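Local coordinates for Sca-family protein (Rickettsia rickettsii, PDB 4LQ8), which is a rickettsial surface cell antigen, probably involved in cell adhesion, of which the N-terminal head domain is the part in this model, at residues A30-I35 with L239-L244; E71-P76 with A147-V152; L196-V201 with R222-P227; V216-Y221 with I301-V306; Y258-Y263 with E275-K280. All coordinates share one frame; numbering follows the deposited sequence. Where two conformers were deposited one is given.

Interaction 1: residues A30-I35 with L239-L244; sequences ADDGFI and LSMVAL
Asp-32 carries much of the side-chain contact between 30-35 and 239-244. Its OD1 accepts the backbone N-H of Val-242 at 2.9 Å from N, the donor arriving almost end-on to the C-O bond. The side chain crosses that of Met-241 at about a right angle, with Asp-32 CG 3.7 Å from Met-241 SD. CG stands anti to its own carbonyl carbon (chi1 -63°), and this swings the carboxylate over to the facing strand although CB does not aim there. Next along, Gly-33 and Ser-240 form a hydrogen-bonded antiparallel pair: Gly-33 N to Ser-240 O measures 2.8 Å and is nearly straight at 168°, and Ser-240 N bonds back to Gly-33 O, also at 2.8 Å. Apolar contacts flank these bonds, Ala-30 CB on Val-242 CG2 at 3.8 Å and Phe-34 CB on Leu-239 CD2 at 4.1 Å, while the Phe-34 ring turns away. One shell out, Asp-32 OD2 takes a salt bridge from Arg-222 and a hydrogen bond from Trp-171, a setting that would favour the charged carboxylate. Ser-240 OG instead turns to His-153. The whole is antiparallel pairing inside a mixed sheet: strand 33-37, near the start of the model, lies between strands 236-245 and 167-168, bringing together segments some 200 residues apart.

Interaction 2: residues E71-P76 with A147-V152; sequences ETIIQP and AGYKNV
This is a helix-helix contact, buried and wholly without hydrogen bonds across it, in which Thr-72 and Ile-73 of helix 64-90 meet Gly-148, Tyr-149 and Val-152 of helix 135-155. The two segments run roughly antiparallel, their axes 148° apart and 8.8 Å away from each other at the closest. Gly-148 has no side chain to hold the helices apart, and its CA comes within 5.1 Å of Thr-72 CA. Ile-73 also closes on this glycine, with CD1 3.7 Å from Gly-148 CA. Helix 64-90 is not regular here: it makes a wider pi-type turn at 71-74 and is kinked at Pro-76. Thr-72 OG1 lies 3.3 Å from Val-152 CG2, while the polar need of that oxygen is met within its own helix by Ala-68 O. At the far end of Tyr-149, OH bonds to Ser-277 OG, tying helix 135-155 to strand 271-277 and helping to hold the ring in place. Ile-73 CG1, anti to the carbonyl carbon (chi1 -56°), lies 3.8 Å from Tyr-149 CE1, and a second bend at chi2 carries the chain over the ring. There Ile-73 CD1 makes a CH-pi contact, 3.7 Å from the Tyr-149 ring centroid and 4° off its normal.

Interaction 3: residues L196-V201 with R222-P227; sequences LNETTV and REIDFP
Arg-222 reaches from strand 215-224 across Thr-200 and Glu-198 of strand 192-201, its antiparallel neighbour in a six-stranded sheet. CB lies 3.5 Å from Thr-199 O and also brushes Thr-200 OG1. With CG wedged between the backbone N and the carbonyl carbon (chi1 68°), the chain runs extended as far as NE, bringing CD to 3.3 Å from Glu-198 OE2. The same oxygen receives NH1 at 2.8 Å in a salt bridge, using its anti lone pair and lying close to the guanidinium plane, although carboxylate and guanidinium planes are turned 65° apart. NH1 also bridges to Asp-32, NH2 bonds Val-242 O, and Glu-198 OE2 has a second cation in Arg-181. Ile-224 CD1 lies over one guanidinium face, toward its rim, 3.9 Å above the plane. On the opposite face of the sheet Thr-199 and Glu-223 project from a hydrogen-bonded pair whose two N-H...O bonds hold the backbones together. Past Ile-224 the regular pairing ends: Asp-225 N still binds Asn-197 O, but Asp-225 is the centre of an inverse gamma turn. A water spans the two strands there, accepting from Asn-197 N at 2.9 Å and donating to Asp-225 O at 2.7 Å.

Interaction 4: residues V216-Y221 with I301-V306; sequences VQISSY and IYTLAV
Tyr-221, the flat group in this contact, meets Thr-303 through its CB, 3.5 Å from Thr-303 OG1, and not through its ring. The ring leads away from 301-306, and the side chain also packs on Ile-292 of strand 292-297. The pairing is face-to-face sheet packing: strand 215-224 of the antiparallel sheet lies over strand 300-304 of the mixed sheet, with local axes 9.0 Å apart and crossing at -29°, as in the aligned packing of beta sandwiches. No direct hydrogen bond links the segments; side chains make the contact. Ile-218 meets Ile-301 at about a right angle, where Ile-218 CD1 lies 3.6 Å from Ile-301 CG2, and Ile-218 points its CG2 tip to tip at Thr-303 CG2, 4.1 Å off. Val-216 adds the outer end of the row, its CG2 touching Ile-301 CG1 at 4.1 Å. Leu-208 of strand 206-209 packs against Val-216, Ile-218 and Ile-301 alike, making the apolar patch continuous with the next strand. Thr-303 divides its two branches: the methyl, anti to the carbonyl carbon, joins this patch, while the hydroxyl (chi1 61°) faces a bridging water. That water receives a hydrogen bond from Thr-303 OG1 at 2.7 Å and gives one to Ser-220 O, also at 2.7 Å.

Interaction 5: residues Y258-Y263 with E275-K280; sequences YFTAHY and EISSPK
Thr-260 and Ser-277 form the tight part of this contact. Their hydroxyls meet, Thr-260 OG1 to Ser-277 OG 2.7 Å, and Thr-260 OG1 is equally close to His-262 NE2 at 2.7 Å; either partner could be the donor in each bond. Ser-277 OG is also bonded to Tyr-149 OH. With OG1 between backbone N and carbonyl carbon (chi1 76°), the threonine can hold both groups on one face of the sheet. In the backbone, Thr-260 N binds Ser-277 O at 2.9 Å, nearly straight at 169°, whereas the return bond, Ser-277 N to Thr-260 O, is longer at 3.1 Å. These are the paired arms of the beta hairpin 258-265/271-277, close to the centre of the chain. Toward the turn the grip slackens. His-262 N still holds Glu-275 O firmly, and the edge of the histidine ring puts CD2 3.4 Å from that oxygen, but Glu-275 N to His-262 O is weak at 3.4 Å. No solvent side exists here, for every touching residue is buried; Glu-275 sends its carboxylate away to Arg-70 and Ser-325. The apolar side-chain contacts are looser, Phe-259 CE1 resting obliquely 4.1 Å from Ile-276 CD1; Ile-276 also packs on Met-314 and Met-315 of helix 308-320.

In the fold
Interaction 5 lies deepest, about 3 Å from the chain's centre to its own, while interaction 3 has an exposed residue and two waters; interaction 4 is bridged by one. Interactions 1 and 5 belong to one mixed sheet and meet through backbone bonds, Leu-239 with Ala-261 and Met-241 with Phe-259. Interactions 3 and 4 share strand 215-224, but one uses its edge, through backbone bonds and charge, and the other its face, mainly through apolar side chains. Interaction 2 alone is between helices, about 24 Å, centre to centre, from interaction 3; interactions 2 and 4 have no direct hydrogen bond. Arg-222 stitches interaction 3 to interaction 1, so the two sheets are joined by polar contacts as well as by packing.

Interaction 1: residues A30-I35 with L239-L244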
# COMPACT_ATOMS: atom_id res chain seq x y z
N ALA A 30 -3.62 -13.63 10.18
CA ALA A 30 -4.29 -12.68 9.29
C ALA A 30 -4.58 -13.29 7.94
O ALA A 30 -3.98 -14.30 7.57
CB ALA A 30 -3.44 -11.44 9.12
N ASP A 31 -5.52 -12.71 7.20
CA ASP A 31 -5.90 -13.24 5.90
C ASP A 31 -6.08 -12.15 4.87
O ASP A 31 -6.18 -10.98 5.23
CB ASP A 31 -7.22 -14.02 6.04
CG ASP A 31 -7.34 -15.22 5.12
OD1 ASP A 31 -6.61 -15.26 4.08
OD2 ASP A 31 -8.18 -16.10 5.43
N ASP A 32 -6.15 -12.54 3.59
CA ASP A 32 -6.44 -11.63 2.49
C ASP A 32 -7.94 -11.39 2.56
O ASP A 32 -8.68 -12.30 2.92
CB ASP A 32 -6.06 -12.26 1.15
CG ASP A 32 -4.58 -12.55 0.98
OD1 ASP A 32 -3.76 -11.84 1.60
OD2 ASP A 32 -4.24 -13.50 0.25
N GLY A 33 -8.36 -10.16 2.27
CA GLY A 33 -9.76 -9.74 2.30
C GLY A 33 -10.20 -9.05 1.02
O GLY A 33 -9.38 -8.51 0.28
N PHE A 34 -11.52 -9.09 0.74
CA PHE A 34 -12.08 -8.47 -0.46
C PHE A 34 -13.52 -8.05 -0.23
O PHE A 34 -14.22 -8.66 0.57
CB PHE A 34 -12.00 -9.42 -1.67
CG PHE A 34 -13.11 -10.45 -1.74
CD1 PHE A 34 -13.14 -11.53 -0.87
CD2 PHE A 34 -14.14 -10.32 -2.67
CE1 PHE A 34 -14.20 -12.45 -0.91
CE2 PHE A 34 -15.18 -11.24 -2.72
CZ PHE A 34 -15.21 -12.30 -1.83
N ILE A 35 -13.94 -7.03 -0.97
CA ILE A 35 -15.29 -6.50 -1.05
C ILE A 35 -15.62 -6.38 -2.53
O ILE A 35 -14.79 -5.92 -3.30
CB ILE A 35 -15.44 -5.11 -0.37
CG1 ILE A 35 -15.33 -5.23 1.14
CG2 ILE A 35 -16.79 -4.43 -0.79
CD1 ILE A 35 -15.56 -3.94 1.90
N LEU A 239 -9.51 -4.69 -2.41
CA LEU A 239 -8.64 -5.80 -2.10
C LEU A 239 -7.69 -5.46 -1.01
O LEU A 239 -7.13 -4.37 -1.00
CB LEU A 239 -7.83 -6.19 -3.35
CG LEU A 239 -8.63 -6.49 -4.64
CD1 LEU A 239 -7.66 -6.71 -5.80
CD2 LEU A 239 -9.56 -7.71 -4.45
N SER A 240 -7.50 -6.40 -0.06
CA SER A 240 -6.56 -6.25 1.06
C SER A 240 -5.71 -7.50 1.11
O SER A 240 -6.20 -8.54 1.52
CB SER A 240 -7.31 -6.07 2.39
OG SER A 240 -7.96 -4.81 2.46
N MET A 241 -4.46 -7.40 0.64
CA MET A 241 -3.53 -8.52 0.58
C MET A 241 -2.49 -8.40 1.67
O MET A 241 -1.74 -7.42 1.73
CB MET A 241 -2.90 -8.63 -0.84
CG MET A 241 -3.96 -8.75 -1.97
SD MET A 241 -5.02 -10.24 -1.85
CE MET A 241 -6.02 -10.03 -3.30
N VAL A 242 -2.48 -9.37 2.57
CA VAL A 242 -1.59 -9.37 3.74
C VAL A 242 -0.10 -9.51 3.33
O VAL A 242 0.25 -10.19 2.36
CB VAL A 242 -2.05 -10.41 4.80
CG1 VAL A 242 -1.73 -11.85 4.37
CG2 VAL A 242 -1.45 -10.10 6.18
N ALA A 243 0.76 -8.85 4.11
CA ALA A 243 2.22 -8.93 3.97
C ALA A 243 2.64 -10.34 4.37
O ALA A 243 1.97 -10.96 5.20
CB ALA A 243 2.85 -7.92 4.93
N LEU A 244 3.70 -10.87 3.77
CA LEU A 244 4.17 -12.21 4.14
C LEU A 244 5.49 -12.08 4.86
O LEU A 244 6.30 -11.22 4.49
CB LEU A 244 4.36 -13.12 2.91
CG LEU A 244 3.12 -13.59 2.16
CD1 LEU A 244 3.51 -14.52 1.02
CD2 LEU A 244 2.12 -14.30 3.08

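Interaction 2: residues E71-P76 with A147-V152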
# COMPACT_ATOMS: atom_id res chain seq x y z
N GLU A 71 -8.56 8.28 5.06
CA GLU A 71 -8.64 8.86 6.41
C GLU A 71 -7.78 8.17 7.45
O GLU A 71 -7.37 8.82 8.41
CB GLU A 71 -10.08 8.87 6.92
CG GLU A 71 -10.99 9.77 6.11
CD GLU A 71 -12.41 9.85 6.64
OE1 GLU A 71 -12.84 8.93 7.36
OE2 GLU A 71 -13.09 10.86 6.34
N THR A 72 -7.61 6.85 7.35
CA THR A 72 -6.90 6.09 8.38
C THR A 72 -5.48 5.72 8.00
O THR A 72 -4.65 5.49 8.89
CB THR A 72 -7.68 4.82 8.78
OG1 THR A 72 -7.59 3.87 7.72
CG2 THR A 72 -9.12 5.10 9.09
N ILE A 73 -5.18 5.64 6.70
CA ILE A 73 -3.83 5.27 6.25
C ILE A 73 -3.13 6.40 5.50
O ILE A 73 -2.07 6.87 5.95
CB ILE A 73 -3.83 3.93 5.42
CG1 ILE A 73 -4.48 2.72 6.20
CG2 ILE A 73 -2.42 3.59 4.89
CD1 ILE A 73 -3.65 2.16 7.49
N ILE A 74 -3.65 6.77 4.30
CA ILE A 74 -2.96 7.71 3.40
C ILE A 74 -2.71 9.09 4.02
O ILE A 74 -1.57 9.54 4.03
CB ILE A 74 -3.65 7.79 2.01
CG1 ILE A 74 -3.65 6.38 1.33
CG2 ILE A 74 -2.99 8.87 1.11
CD1 ILE A 74 -4.63 6.24 0.16
N GLN A 75 -3.77 9.77 4.49
CA GLN A 75 -3.64 11.09 5.11
C GLN A 75 -2.80 11.05 6.40
O GLN A 75 -1.85 11.81 6.47
CB GLN A 75 -5.01 11.78 5.32
CG GLN A 75 -4.92 13.27 5.70
CD GLN A 75 -4.28 14.09 4.62
OE1 GLN A 75 -4.66 14.03 3.44
NE2 GLN A 75 -3.24 14.82 4.97
N PRO A 76 -3.02 10.13 7.37
CA PRO A 76 -2.14 10.12 8.57
C PRO A 76 -0.67 9.85 8.28
O PRO A 76 0.19 10.38 8.99
CB PRO A 76 -2.75 9.01 9.46
CG PRO A 76 -4.16 8.93 9.03
CD PRO A 76 -4.11 9.15 7.54
N ALA A 147 -3.13 -0.19 13.48
CA ALA A 147 -4.43 0.25 14.01
C ALA A 147 -5.37 0.65 12.86
O ALA A 147 -6.54 0.32 12.92
CB ALA A 147 -4.24 1.41 14.97
N GLY A 148 -4.83 1.31 11.84
CA GLY A 148 -5.56 1.77 10.67
C GLY A 148 -6.18 0.62 9.90
O GLY A 148 -7.39 0.65 9.63
N TYR A 149 -5.36 -0.40 9.55
CA TYR A 149 -5.85 -1.57 8.82
C TYR A 149 -6.88 -2.35 9.63
O TYR A 149 -7.89 -2.76 9.07
CB TYR A 149 -4.70 -2.46 8.30
CG TYR A 149 -3.94 -1.83 7.14
CD1 TYR A 149 -4.60 -1.47 5.97
CD2 TYR A 149 -2.57 -1.60 7.22
CE1 TYR A 149 -3.92 -0.86 4.92
CE2 TYR A 149 -1.87 -1.00 6.16
CZ TYR A 149 -2.56 -0.62 5.02
OH TYR A 149 -1.90 -0.04 3.96
N LYS A 150 -6.64 -2.50 10.96
CA LYS A 150 -7.56 -3.19 11.87
C LYS A 150 -8.90 -2.47 11.92
O LYS A 150 -9.94 -3.13 11.88
CB LYS A 150 -6.99 -3.26 13.31
CG LYS A 150 -6.05 -4.43 13.56
CD LYS A 150 -5.47 -4.36 14.99
CE LYS A 150 -4.32 -5.31 15.21
NZ LYS A 150 -3.58 -5.01 16.47
N ASN A 151 -8.89 -1.14 12.00
CA ASN A 151 -10.12 -0.35 12.06
C ASN A 151 -10.89 -0.40 10.76
O ASN A 151 -12.11 -0.52 10.80
CB ASN A 151 -9.85 1.09 12.54
CG ASN A 151 -9.44 1.16 14.00
OD1 ASN A 151 -9.25 0.15 14.69
ND2 ASN A 151 -9.31 2.35 14.52
N VAL A 152 -10.20 -0.38 9.62
CA VAL A 152 -10.86 -0.50 8.31
C VAL A 152 -11.54 -1.88 8.18
O VAL A 152 -12.74 -1.96 7.88
CB VAL A 152 -9.91 -0.18 7.12
CG1 VAL A 152 -10.55 -0.51 5.78
CG2 VAL A 152 -9.50 1.29 7.16

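Interaction 3: residues L196-V201 with R222-P227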
# COMPACT_ATOMS: atom_id res chain seq x y z
N LEU A 196 -7.98 -12.89 -10.19
CA LEU A 196 -6.68 -12.47 -9.68
C LEU A 196 -5.73 -13.65 -9.69
O LEU A 196 -6.10 -14.74 -9.28
CB LEU A 196 -6.79 -11.89 -8.25
CG LEU A 196 -7.68 -10.64 -8.08
CD1 LEU A 196 -7.96 -10.39 -6.63
CD2 LEU A 196 -7.03 -9.41 -8.73
N ASN A 197 -4.52 -13.45 -10.24
CA ASN A 197 -3.49 -14.47 -10.29
C ASN A 197 -2.44 -14.21 -9.21
O ASN A 197 -1.88 -13.13 -9.17
CB ASN A 197 -2.81 -14.50 -11.67
CG ASN A 197 -1.83 -15.63 -11.83
OD1 ASN A 197 -2.20 -16.82 -11.85
ND2 ASN A 197 -0.54 -15.30 -11.82
N GLU A 198 -2.18 -15.19 -8.36
CA GLU A 198 -1.16 -15.11 -7.32
C GLU A 198 -0.03 -16.08 -7.70
O GLU A 198 -0.26 -17.29 -7.77
CB GLU A 198 -1.77 -15.49 -5.96
CG GLU A 198 -0.80 -15.39 -4.79
CD GLU A 198 -1.17 -16.31 -3.64
OE1 GLU A 198 -1.09 -17.54 -3.83
OE2 GLU A 198 -1.54 -15.80 -2.56
N THR A 199 1.19 -15.54 -7.91
CA THR A 199 2.37 -16.34 -8.22
C THR A 199 3.23 -16.38 -6.98
O THR A 199 3.62 -15.32 -6.49
CB THR A 199 3.16 -15.74 -9.42
OG1 THR A 199 2.27 -15.59 -10.52
CG2 THR A 199 4.36 -16.62 -9.84
N THR A 200 3.52 -17.58 -6.47
CA THR A 200 4.41 -17.74 -5.32
C THR A 200 5.82 -18.07 -5.90
O THR A 200 5.93 -18.94 -6.75
CB THR A 200 3.89 -18.81 -4.36
OG1 THR A 200 2.70 -18.34 -3.77
CG2 THR A 200 4.88 -19.15 -3.25
N VAL A 201 6.86 -17.34 -5.47
CA VAL A 201 8.22 -17.59 -5.91
C VAL A 201 8.93 -18.27 -4.73
O VAL A 201 9.06 -17.67 -3.67
CB VAL A 201 8.93 -16.29 -6.38
CG1 VAL A 201 10.35 -16.59 -6.88
CG2 VAL A 201 8.12 -15.58 -7.46
N ARG A 222 5.29 -13.73 -2.72
CA ARG A 222 4.28 -13.86 -3.75
C ARG A 222 4.09 -12.53 -4.45
O ARG A 222 4.44 -11.46 -3.92
CB ARG A 222 2.94 -14.37 -3.18
CG ARG A 222 2.30 -13.31 -2.25
CD ARG A 222 0.92 -13.68 -1.80
NE ARG A 222 0.43 -12.73 -0.80
CZ ARG A 222 -0.82 -12.69 -0.38
NH1 ARG A 222 -1.72 -13.52 -0.89
NH2 ARG A 222 -1.18 -11.82 0.55
N GLU A 223 3.51 -12.59 -5.63
CA GLU A 223 3.15 -11.38 -6.35
C GLU A 223 1.78 -11.58 -6.97
O GLU A 223 1.50 -12.63 -7.53
CB GLU A 223 4.21 -10.98 -7.40
CG GLU A 223 4.49 -12.06 -8.44
CD GLU A 223 5.69 -11.76 -9.31
OE1 GLU A 223 5.50 -11.58 -10.54
OE2 GLU A 223 6.80 -11.67 -8.76
N ILE A 224 0.93 -10.56 -6.86
CA ILE A 224 -0.41 -10.63 -7.45
C ILE A 224 -0.47 -9.72 -8.67
O ILE A 224 0.01 -8.59 -8.63
CB ILE A 224 -1.52 -10.38 -6.40
CG1 ILE A 224 -1.52 -11.52 -5.36
CG2 ILE A 224 -2.90 -10.22 -7.07
CD1 ILE A 224 -2.16 -11.19 -4.02
N ASP A 225 -1.03 -10.24 -9.76
CA ASP A 225 -1.14 -9.47 -10.99
C ASP A 225 -2.37 -8.55 -10.95
O ASP A 225 -3.35 -8.79 -11.64
CB ASP A 225 -1.13 -10.42 -12.20
CG ASP A 225 -0.86 -9.74 -13.54
OD1 ASP A 225 -0.34 -8.60 -13.53
OD2 ASP A 225 -1.14 -10.36 -14.58
N PHE A 226 -2.33 -7.51 -10.12
CA PHE A 226 -3.46 -6.58 -9.96
C PHE A 226 -3.86 -5.93 -11.29
O PHE A 226 -2.98 -5.46 -12.00
CB PHE A 226 -3.16 -5.51 -8.91
CG PHE A 226 -2.88 -6.01 -7.52
CD1 PHE A 226 -3.93 -6.28 -6.63
CD2 PHE A 226 -1.57 -6.19 -7.08
CE1 PHE A 226 -3.67 -6.75 -5.34
CE2 PHE A 226 -1.32 -6.67 -5.79
CZ PHE A 226 -2.36 -6.92 -4.93
N PRO A 227 -5.17 -5.94 -11.66
CA PRO A 227 -5.55 -5.31 -12.94
C PRO A 227 -5.42 -3.78 -12.85
O PRO A 227 -5.54 -3.21 -11.77
CB PRO A 227 -6.99 -5.78 -13.16
CG PRO A 227 -7.51 -6.05 -11.80
CD PRO A 227 -6.35 -6.46 -10.94
O HOH W 1 -4.44 -11.19 -12.10
O HOH W 2 1.00 -13.24 -10.32

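Interaction 4: residues V216-Y221 with I301-V306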
# COMPACT_ATOMS: atom_id res chain seq x y z
N VAL A 216 18.70 -10.48 6.14
CA VAL A 216 17.54 -11.37 6.24
C VAL A 216 17.37 -12.08 4.89
O VAL A 216 17.28 -11.42 3.84
CB VAL A 216 16.23 -10.58 6.63
CG1 VAL A 216 15.00 -11.48 6.59
CG2 VAL A 216 16.36 -9.90 7.99
N GLN A 217 17.30 -13.43 4.92
CA GLN A 217 17.04 -14.17 3.70
C GLN A 217 15.54 -14.28 3.47
O GLN A 217 14.80 -14.66 4.39
CB GLN A 217 17.66 -15.57 3.71
CG GLN A 217 17.50 -16.21 2.31
CD GLN A 217 18.14 -17.55 2.19
OE1 GLN A 217 17.47 -18.57 2.36
NE2 GLN A 217 19.42 -17.58 1.87
N ILE A 218 15.09 -13.97 2.24
CA ILE A 218 13.70 -14.13 1.82
C ILE A 218 13.71 -15.46 1.06
O ILE A 218 14.29 -15.54 -0.02
CB ILE A 218 13.19 -12.95 0.93
CG1 ILE A 218 13.29 -11.57 1.67
CG2 ILE A 218 11.76 -13.22 0.38
CD1 ILE A 218 12.48 -11.41 2.99
N SER A 219 13.12 -16.49 1.64
CA SER A 219 13.10 -17.80 0.99
C SER A 219 11.82 -18.03 0.18
O SER A 219 11.78 -18.94 -0.63
CB SER A 219 13.33 -18.91 2.02
OG SER A 219 12.39 -18.81 3.08
N SER A 220 10.81 -17.17 0.35
CA SER A 220 9.57 -17.28 -0.44
C SER A 220 8.82 -15.96 -0.37
O SER A 220 8.83 -15.30 0.66
CB SER A 220 8.69 -18.41 0.09
OG SER A 220 7.56 -18.62 -0.73
N TYR A 221 8.17 -15.60 -1.48
CA TYR A 221 7.35 -14.39 -1.56
C TYR A 221 6.30 -14.62 -2.64
O TYR A 221 6.39 -15.60 -3.39
CB TYR A 221 8.19 -13.11 -1.84
CG TYR A 221 8.84 -13.07 -3.22
CD1 TYR A 221 8.16 -12.53 -4.31
CD2 TYR A 221 10.12 -13.56 -3.42
CE1 TYR A 221 8.75 -12.48 -5.57
CE2 TYR A 221 10.73 -13.51 -4.68
CZ TYR A 221 10.04 -12.95 -5.75
OH TYR A 221 10.59 -12.96 -7.00
N ILE A 301 10.99 -8.21 8.75
CA ILE A 301 10.88 -7.99 7.32
C ILE A 301 9.67 -8.73 6.77
O ILE A 301 9.46 -9.88 7.10
CB ILE A 301 12.20 -8.34 6.57
CG1 ILE A 301 13.34 -7.33 6.93
CG2 ILE A 301 11.99 -8.44 5.04
CD1 ILE A 301 13.27 -5.88 6.25
N TYR A 302 8.90 -8.06 5.93
CA TYR A 302 7.76 -8.64 5.25
C TYR A 302 7.83 -8.22 3.80
O TYR A 302 8.31 -7.12 3.52
CB TYR A 302 6.42 -8.12 5.82
CG TYR A 302 6.22 -8.40 7.28
CD1 TYR A 302 5.59 -9.56 7.71
CD2 TYR A 302 6.62 -7.48 8.25
CE1 TYR A 302 5.40 -9.82 9.07
CE2 TYR A 302 6.46 -7.75 9.60
CZ TYR A 302 5.82 -8.91 10.01
OH TYR A 302 5.66 -9.15 11.35
N THR A 303 7.32 -9.06 2.89
CA THR A 303 7.21 -8.66 1.49
C THR A 303 5.73 -8.38 1.25
O THR A 303 4.88 -8.90 1.98
CB THR A 303 7.75 -9.73 0.54
OG1 THR A 303 6.99 -10.94 0.70
CG2 THR A 303 9.24 -9.99 0.73
N LEU A 304 5.43 -7.55 0.25
CA LEU A 304 4.05 -7.28 -0.16
C LEU A 304 3.87 -7.96 -1.52
O LEU A 304 4.86 -8.25 -2.18
CB LEU A 304 3.73 -5.77 -0.18
CG LEU A 304 3.92 -5.00 1.16
CD1 LEU A 304 3.53 -3.57 0.99
CD2 LEU A 304 3.00 -5.54 2.23
N ALA A 305 2.61 -8.22 -1.94
CA ALA A 305 2.30 -8.96 -3.17
C ALA A 305 2.33 -8.11 -4.43
O ALA A 305 1.53 -8.31 -5.33
CB ALA A 305 0.96 -9.66 -3.02
N VAL A 306 3.22 -7.14 -4.49
CA VAL A 306 3.30 -6.21 -5.62
C VAL A 306 4.76 -5.99 -6.04
O VAL A 306 5.64 -5.79 -5.19
CB VAL A 306 2.51 -4.89 -5.29
CG1 VAL A 306 3.23 -3.99 -4.26
CG2 VAL A 306 2.14 -4.12 -6.55
O HOH W 3 8.21 -12.99 1.87

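Interaction 5: residues Y258-Y263 with E275-K280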
# COMPACT_ATOMS: atom_id res chain seq x y z
N TYR A 258 -0.94 -4.59 5.23
CA TYR A 258 -1.49 -4.98 3.94
C TYR A 258 -1.14 -4.05 2.80
O TYR A 258 -0.81 -2.88 3.01
CB TYR A 258 -3.04 -4.98 4.05
CG TYR A 258 -3.60 -5.89 5.12
CD1 TYR A 258 -3.64 -5.50 6.46
CD2 TYR A 258 -4.10 -7.15 4.80
CE1 TYR A 258 -4.08 -6.37 7.46
CE2 TYR A 258 -4.59 -8.01 5.79
CZ TYR A 258 -4.56 -7.62 7.12
OH TYR A 258 -5.04 -8.44 8.09
N PHE A 259 -1.24 -4.59 1.58
CA PHE A 259 -1.21 -3.82 0.36
C PHE A 259 -2.69 -3.78 -0.04
O PHE A 259 -3.31 -4.84 -0.12
CB PHE A 259 -0.35 -4.45 -0.74
CG PHE A 259 -0.41 -3.62 -2.00
CD1 PHE A 259 0.29 -2.42 -2.10
CD2 PHE A 259 -1.20 -4.01 -3.08
CE1 PHE A 259 0.19 -1.62 -3.25
CE2 PHE A 259 -1.28 -3.22 -4.24
CZ PHE A 259 -0.59 -2.03 -4.31
N THR A 260 -3.28 -2.59 -0.19
CA THR A 260 -4.69 -2.49 -0.56
C THR A 260 -4.83 -1.85 -1.92
O THR A 260 -3.97 -1.08 -2.31
CB THR A 260 -5.55 -1.83 0.55
OG1 THR A 260 -5.33 -0.42 0.54
CG2 THR A 260 -5.31 -2.42 1.97
N ALA A 261 -5.93 -2.17 -2.63
CA ALA A 261 -6.24 -1.64 -3.95
C ALA A 261 -7.75 -1.40 -4.01
O ALA A 261 -8.54 -2.25 -3.59
CB ALA A 261 -5.78 -2.61 -5.04
N HIS A 262 -8.12 -0.19 -4.46
CA HIS A 262 -9.49 0.32 -4.44
C HIS A 262 -10.00 0.67 -5.81
O HIS A 262 -9.50 1.59 -6.44
CB HIS A 262 -9.55 1.50 -3.45
CG HIS A 262 -8.93 1.12 -2.15
ND1 HIS A 262 -9.61 0.32 -1.23
CD2 HIS A 262 -7.67 1.32 -1.70
CE1 HIS A 262 -8.76 0.10 -0.25
NE2 HIS A 262 -7.58 0.68 -0.48
N TYR A 263 -10.95 -0.11 -6.29
CA TYR A 263 -11.54 0.03 -7.62
C TYR A 263 -13.00 0.41 -7.46
O TYR A 263 -13.76 -0.31 -6.82
CB TYR A 263 -11.45 -1.30 -8.40
CG TYR A 263 -10.05 -1.86 -8.59
CD1 TYR A 263 -9.43 -2.59 -7.57
CD2 TYR A 263 -9.38 -1.73 -9.80
CE1 TYR A 263 -8.18 -3.18 -7.77
CE2 TYR A 263 -8.13 -2.30 -10.00
CZ TYR A 263 -7.53 -3.02 -8.98
OH TYR A 263 -6.29 -3.56 -9.18
N GLU A 275 -7.41 4.17 -5.90
CA GLU A 275 -6.49 4.31 -4.78
C GLU A 275 -5.82 3.02 -4.46
O GLU A 275 -6.35 1.95 -4.75
CB GLU A 275 -7.32 4.76 -3.55
CG GLU A 275 -6.59 5.62 -2.54
CD GLU A 275 -6.02 6.92 -3.10
OE1 GLU A 275 -4.85 6.92 -3.51
OE2 GLU A 275 -6.75 7.93 -3.14
N ILE A 276 -4.65 3.12 -3.85
CA ILE A 276 -3.88 2.02 -3.30
C ILE A 276 -3.35 2.49 -1.95
O ILE A 276 -3.37 3.69 -1.66
CB ILE A 276 -2.75 1.48 -4.21
CG1 ILE A 276 -1.62 2.55 -4.43
CG2 ILE A 276 -3.30 0.90 -5.54
CD1 ILE A 276 -0.31 1.98 -5.12
N SER A 277 -2.87 1.56 -1.13
CA SER A 277 -2.19 1.91 0.12
C SER A 277 -1.26 0.80 0.50
O SER A 277 -1.43 -0.35 0.08
CB SER A 277 -3.19 2.20 1.25
OG SER A 277 -3.57 1.04 1.97
N SER A 278 -0.31 1.12 1.38
CA SER A 278 0.61 0.16 1.95
C SER A 278 1.30 0.80 3.14
O SER A 278 1.28 2.04 3.25
CB SER A 278 1.65 -0.25 0.90
OG SER A 278 2.69 0.71 0.77
N PRO A 279 1.98 0.01 4.00
CA PRO A 279 2.88 0.63 4.99
C PRO A 279 3.95 1.46 4.26
O PRO A 279 4.33 1.11 3.13
CB PRO A 279 3.55 -0.57 5.68
CG PRO A 279 2.74 -1.72 5.32
CD PRO A 279 2.13 -1.46 4.00
N LYS A 280 4.41 2.55 4.89
CA LYS A 280 5.40 3.46 4.30
C LYS A 280 6.60 3.71 5.24
O LYS A 280 6.41 3.68 6.44
CB LYS A 280 4.74 4.83 3.90
CG LYS A 280 3.73 4.77 2.75
CD LYS A 280 4.34 4.25 1.43
CE LYS A 280 3.44 4.40 0.23
NZ LYS A 280 2.39 3.36 0.16